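Local coordinates for protein fumarate lyase (Mesorhizobium sp., PDB 3C8T) that belongs to the fumarate lyase superfamily, a group of largely helical enzymes, and assembles here from four copies of its chain, at residues V35-A40 with L205-E210; L44-E49 with L98-T103. All blocks are in the same frame, centred on the assembly; numbering follows the deposited sequence.

Overall arrangement
Interactions 1 and 2 lie side by side near one end of the elongated helical chain, their centres about 8 Å apart and about 34 and 39 Å from the chain centre. Interaction 2 is nested along the sequence within the loop that interaction 1 closes, since 44-49 and 98-103 both fall between helices 23-43 and 204-215. The two also touch. I46 CD1 packs 3.5 Å from V207 CG2, so V207 meets L37 with one methyl and I46 with the other. I47 CD1 lies 3.5 Å from A38 O, and L44 CD1 is 3.6 Å from V207 CA. Both interactions reach the second subunit.

Interaction 1 (V35-A40 with L205-E210); sequences VALARA and LDVQRE
Helix 23-43 and the short helix 204-215 form a helix-helix packing in the helical lyase fold, joined here by L37 and A40 on the first and V207 and E210 on the second. The axes of 35-40 and 205-210 approach to 9.2 Å, with their N-to-C directions 126° apart. The backbones come nearest at A40 and E210, whose CA atoms are 5.3 Å apart. A40 allows this because its whole side chain is one methyl, aimed at the partner helix: its CB lies 3.7 Å from E210 CB and 4.0 Å from E210 C. V207 O stands further off, 4.3 Å from the CB of A40.

About one turn earlier on each helix, L37 meets V207 through methyls alone. L37 swings CG anti to its backbone N (chi1 174°), which carries CD1 across to V207 CG1 at 3.6 Å, the two side chains crossing at a slant.

E210 has a double role: its CB packs on A40, whereas a bend at chi2 (-48°) turns the carboxylate away. OE1 there takes salt bridges from both R43, at the end of helix 23-43, and R213, a turn on in its own helix. The R43 bridge therefore adds a charged tie between the same two helices.

The seam continues beyond these residues, as L211 of helix 204-215 touches both A36 and L37, and the loop residue F190 covers L37 and V207. V35 and A38, on another side of helix 23-43, pack against helix 49-61. At the far side of helix 204-215, L205 meets S431 of the second subunit.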
loop_
_atom_site.group_PDB
_atom_site.type_symbol
_atom_site.label_atom_id
_atom_site.label_comp_id
_atom_site.label_asym_id
_atom_site.label_seq_id
_atom_site.Cartn_x
_atom_site.Cartn_y
_atom_site.Cartn_z
ATOM N N VAL A 35 16.652 34.130 -9.917
ATOM C CA VAL A 35 16.938 35.530 -9.624
ATOM C C VAL A 35 17.688 35.624 -8.318
ATOM O O VAL A 35 18.673 36.361 -8.218
ATOM C CB VAL A 35 15.622 36.373 -9.511
ATOM C CG1 VAL A 35 15.882 37.759 -8.873
ATOM C CG2 VAL A 35 14.977 36.518 -10.847
ATOM N N ALA A 36 17.235 34.875 -7.314
ATOM C CA ALA A 36 17.881 34.882 -6.016
ATOM C C ALA A 36 19.278 34.303 -6.164
ATOM O O ALA A 36 20.216 34.762 -5.504
ATOM C CB ALA A 36 17.058 34.105 -4.993
ATOM N N LEU A 37 19.448 33.320 -7.043
ATOM C CA LEU A 37 20.785 32.725 -7.254
ATOM C C LEU A 37 21.756 33.753 -7.833
ATOM O O LEU A 37 22.901 33.849 -7.379
ATOM C CB LEU A 37 20.713 31.495 -8.147
ATOM C CG LEU A 37 22.039 30.847 -8.583
ATOM C CD1 LEU A 37 22.847 30.260 -7.416
ATOM C CD2 LEU A 37 21.738 29.810 -9.593
ATOM N N ALA A 38 21.275 34.526 -8.811
ATOM C CA ALA A 38 22.049 35.629 -9.431
ATOM C C ALA A 38 22.460 36.667 -8.402
ATOM O O ALA A 38 23.613 37.121 -8.404
ATOM C CB ALA A 38 21.248 36.300 -10.537
ATOM N N ARG A 39 21.521 37.019 -7.520
ATOM C CA ARG A 39 21.770 38.004 -6.478
ATOM C C ARG A 39 22.783 37.530 -5.472
ATOM O O ARG A 39 23.690 38.282 -5.083
ATOM C CB ARG A 39 20.485 38.327 -5.734
ATOM C CG ARG A 39 20.314 39.801 -5.486
ATOM C CD ARG A 39 19.476 40.414 -6.588
ATOM N NE ARG A 39 18.129 39.828 -6.597
ATOM C CZ ARG A 39 17.149 40.169 -5.758
ATOM N NH1 ARG A 39 17.349 41.114 -4.834
ATOM N NH2 ARG A 39 15.962 39.566 -5.853
ATOM N N ALA A 40 22.619 36.285 -5.029
ATOM C CA ALA A 40 23.578 35.649 -4.138
ATOM C C ALA A 40 24.989 35.658 -4.756
ATOM O O ALA A 40 25.970 35.902 -4.082
ATOM C CB ALA A 40 23.131 34.213 -3.800
ATOM N N LEU A 205 29.705 26.305 -1.355
ATOM C CA LEU A 205 28.955 26.380 -0.078
ATOM C C LEU A 205 28.550 27.818 0.323
ATOM O O LEU A 205 27.494 28.017 0.944
ATOM C CB LEU A 205 29.732 25.705 1.034
ATOM C CG LEU A 205 29.519 24.196 1.223
ATOM C CD1 LEU A 205 29.786 23.485 -0.025
ATOM C CD2 LEU A 205 30.467 23.632 2.255
ATOM N N ASP A 206 29.397 28.796 -0.038
ATOM C CA ASP A 206 29.085 30.229 0.129
ATOM C C ASP A 206 27.831 30.616 -0.658
ATOM O O ASP A 206 26.915 31.238 -0.131
ATOM C CB ASP A 206 30.266 31.108 -0.336
ATOM C CG ASP A 206 31.529 30.824 0.416
ATOM O OD1 ASP A 206 31.439 30.571 1.646
ATOM O OD2 ASP A 206 32.618 30.836 -0.220
ATOM N N VAL A 207 27.792 30.232 -1.925
ATOM C CA VAL A 207 26.610 30.479 -2.766
ATOM C C VAL A 207 25.329 29.849 -2.168
ATOM O O VAL A 207 24.297 30.511 -2.038
ATOM C CB VAL A 207 26.847 29.961 -4.180
ATOM C CG1 VAL A 207 25.601 30.169 -5.072
ATOM C CG2 VAL A 207 28.080 30.639 -4.771
ATOM N N GLN A 208 25.437 28.576 -1.789
ATOM C CA GLN A 208 24.318 27.781 -1.260
ATOM C C GLN A 208 23.701 28.438 -0.028
ATOM O O GLN A 208 22.469 28.559 0.082
ATOM C CB GLN A 208 24.794 26.341 -0.930
ATOM C CG GLN A 208 23.679 25.413 -0.501
ATOM C CD GLN A 208 24.180 24.135 0.073
ATOM O OE1 GLN A 208 24.378 24.044 1.280
ATOM N NE2 GLN A 208 24.395 23.115 -0.781
ATOM N N ARG A 209 24.564 28.850 0.893
ATOM C CA ARG A 209 24.168 29.583 2.090
ATOM C C ARG A 209 23.586 30.975 1.818
ATOM O O ARG A 209 22.575 31.350 2.409
ATOM C CB ARG A 209 25.370 29.707 3.019
ATOM C CG ARG A 209 25.772 28.392 3.623
ATOM C CD ARG A 209 27.178 28.470 4.168
ATOM N NE ARG A 209 27.584 27.184 4.742
ATOM C CZ ARG A 209 28.852 26.842 4.949
ATOM N NH1 ARG A 209 29.830 27.681 4.610
ATOM N NH2 ARG A 209 29.146 25.652 5.470
ATOM N N GLU A 210 24.231 31.748 0.946
ATOM C CA GLU A 210 23.672 33.029 0.521
ATOM C C GLU A 210 22.284 32.911 -0.101
ATOM O O GLU A 210 21.398 33.737 0.147
ATOM C CB GLU A 210 24.607 33.745 -0.449
ATOM C CG GLU A 210 25.494 34.729 0.219
ATOM C CD GLU A 210 24.722 35.656 1.165
ATOM O OE1 GLU A 210 23.934 36.518 0.675
ATOM O OE2 GLU A 210 24.909 35.502 2.398
#

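Interaction 2 (L44-E49 with L98-T103)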
loop_
_atom_site.group_PDB
_atom_site.type_symbol
_atom_site.label_atom_id
_atom_site.label_comp_id
_atom_site.label_asym_id
_atom_site.label_seq_id
_atom_site.Cartn_x
_atom_site.Cartn_y
_atom_site.Cartn_z
ATOM N N LEU A 44 28.646 37.759 -3.618
ATOM C CA LEU A 44 29.876 37.023 -3.314
ATOM C C LEU A 44 30.935 37.278 -4.378
ATOM O O LEU A 44 31.959 36.601 -4.408
ATOM C CB LEU A 44 29.605 35.510 -3.203
ATOM C CG LEU A 44 28.688 35.042 -2.063
ATOM C CD1 LEU A 44 27.952 33.779 -2.436
ATOM C CD2 LEU A 44 29.458 34.864 -0.735
ATOM N N GLY A 45 30.656 38.218 -5.278
ATOM C CA GLY A 45 31.572 38.585 -6.368
ATOM C C GLY A 45 31.788 37.493 -7.400
ATOM O O GLY A 45 32.842 37.422 -8.029
ATOM N N ILE A 46 30.795 36.636 -7.595
ATOM C CA ILE A 46 31.002 35.481 -8.469
ATOM C C ILE A 46 30.574 35.782 -9.891
ATOM O O ILE A 46 31.143 35.252 -10.854
ATOM C CB ILE A 46 30.396 34.175 -7.886
ATOM C CG1 ILE A 46 31.301 33.685 -6.757
ATOM C CG2 ILE A 46 30.283 33.087 -8.948
ATOM C CD1 ILE A 46 30.624 32.763 -5.814
ATOM N N ILE A 47 29.580 36.649 -10.010
ATOM C CA ILE A 47 29.165 37.176 -11.297
ATOM C C ILE A 47 29.165 38.698 -11.102
ATOM O O ILE A 47 29.105 39.131 -9.954
ATOM C CB ILE A 47 27.765 36.647 -11.739
ATOM C CG1 ILE A 47 26.659 37.105 -10.773
ATOM C CG2 ILE A 47 27.769 35.102 -11.908
ATOM C CD1 ILE A 47 25.288 37.120 -11.424
ATOM N N PRO A 48 29.305 39.496 -12.191
ATOM C CA PRO A 48 29.169 40.963 -12.154
ATOM C C PRO A 48 27.882 41.488 -11.524
ATOM O O PRO A 48 26.797 40.954 -11.781
ATOM C CB PRO A 48 29.173 41.378 -13.635
ATOM C CG PRO A 48 29.271 40.107 -14.436
ATOM C CD PRO A 48 29.728 39.027 -13.532
ATOM N N GLU A 49 28.018 42.572 -10.764
ATOM C CA GLU A 49 26.885 43.210 -10.102
ATOM C C GLU A 49 25.823 43.716 -11.064
ATOM O O GLU A 49 24.661 43.685 -10.731
ATOM C CB GLU A 49 27.359 44.347 -9.188
ATOM C CG GLU A 49 27.821 43.880 -7.821
ATOM C CD GLU A 49 28.406 45.020 -6.982
ATOM O OE1 GLU A 49 29.555 45.449 -7.242
ATOM O OE2 GLU A 49 27.711 45.480 -6.050
ATOM N N LEU A 98 22.776 33.663 -15.969
ATOM C CA LEU A 98 21.685 32.930 -15.362
ATOM C C LEU A 98 22.108 31.481 -15.134
ATOM O O LEU A 98 22.986 30.966 -15.850
ATOM C CB LEU A 98 20.489 32.969 -16.304
ATOM C CG LEU A 98 19.117 33.650 -16.107
ATOM C CD1 LEU A 98 18.908 34.419 -14.826
ATOM C CD2 LEU A 98 18.766 34.488 -17.330
ATOM N N HIS A 99 21.503 30.836 -14.127
ATOM C CA HIS A 99 21.692 29.408 -13.907
ATOM C C HIS A 99 23.180 29.130 -13.915
ATOM O O HIS A 99 23.658 28.302 -14.689
ATOM C CB HIS A 99 20.994 28.639 -15.039
ATOM C CG HIS A 99 20.773 27.183 -14.767
ATOM N ND1 HIS A 99 19.658 26.710 -14.107
ATOM C CD2 HIS A 99 21.490 26.088 -15.130
ATOM C CE1 HIS A 99 19.706 25.390 -14.053
ATOM N NE2 HIS A 99 20.806 24.988 -14.669
ATOM N N TRP A 100 23.933 29.839 -13.087
ATOM C CA TRP A 100 25.398 29.723 -13.125
ATOM C C TRP A 100 25.787 28.737 -12.061
ATOM O O TRP A 100 25.639 29.021 -10.875
ATOM C CB TRP A 100 26.002 31.094 -12.830
ATOM C CG TRP A 100 27.494 31.231 -12.936
ATOM C CD1 TRP A 100 28.428 31.017 -11.942
ATOM C CD2 TRP A 100 28.224 31.669 -14.081
ATOM N NE1 TRP A 100 29.697 31.271 -12.417
ATOM C CE2 TRP A 100 29.601 31.686 -13.721
ATOM C CE3 TRP A 100 27.854 32.051 -15.376
ATOM C CZ2 TRP A 100 30.608 32.074 -14.618
ATOM C CZ3 TRP A 100 28.850 32.433 -16.269
ATOM C CH2 TRP A 100 30.222 32.446 -15.876
ATOM N N GLY A 101 26.237 27.557 -12.480
ATOM C CA GLY A 101 26.637 26.507 -11.554
ATOM C C GLY A 101 25.487 25.643 -11.052
ATOM O O GLY A 101 25.732 24.667 -10.360
ATOM N N ALA A 102 24.254 26.006 -11.416
ATOM C CA ALA A 102 23.028 25.262 -11.108
ATOM C C ALA A 102 22.802 24.021 -11.982
ATOM O O ALA A 102 23.199 23.999 -13.136
ATOM C CB ALA A 102 21.808 26.199 -11.237
ATOM N N THR A 103 22.147 23.001 -11.416
ATOM C CA THR A 103 21.539 21.937 -12.190
ATOM C C THR A 103 19.990 22.067 -12.101
ATOM O O THR A 103 19.433 22.777 -11.234
ATOM C CB THR A 103 22.034 20.514 -11.767
ATOM O OG1 THR A 103 21.602 19.540 -12.739
ATOM C CG2 THR A 103 21.467 20.090 -10.390
#
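I46 and I47 approach the indole of W100 with their CG2 methyls, giving an apolar contact between two loops. The CH-pi part belongs to I47: its CG2 sits over one face of the indole, 4.0 Å from the centroid of the five-membered ring and only 8° off the ring normal. I47 CG1 takes the place between backbone N and carbonyl carbon (chi1 63°), leaving CG2 beside the N and facing the ring. I46 adds van der Waals packing from a slanting direction, its CG2 lying 4.0 Å from W100 NE1 and 4.1 Å from W100 CD1.

Polar bonds hold the two loops from outside the contact. W100 O accepts from Q41 NE2, and H99 ND1 pairs with E34, both on helix 23-43. That helix ends in a Schellman motif, with G45 at positive phi as its C-prime residue and I46 N bonded to Q41 O. L98 O and H99 O accept from R379 of the second subunit, which also packs on W100.

Between the loops themselves, then, attraction rests on dispersion and on methyl hydrogens meeting the electron-rich pyrrole part of the indole. Such forces are less directional than hydrogen bonds, and the hydrogen bonds just named are consistent with fixing where each loop, and so each side chain, stands.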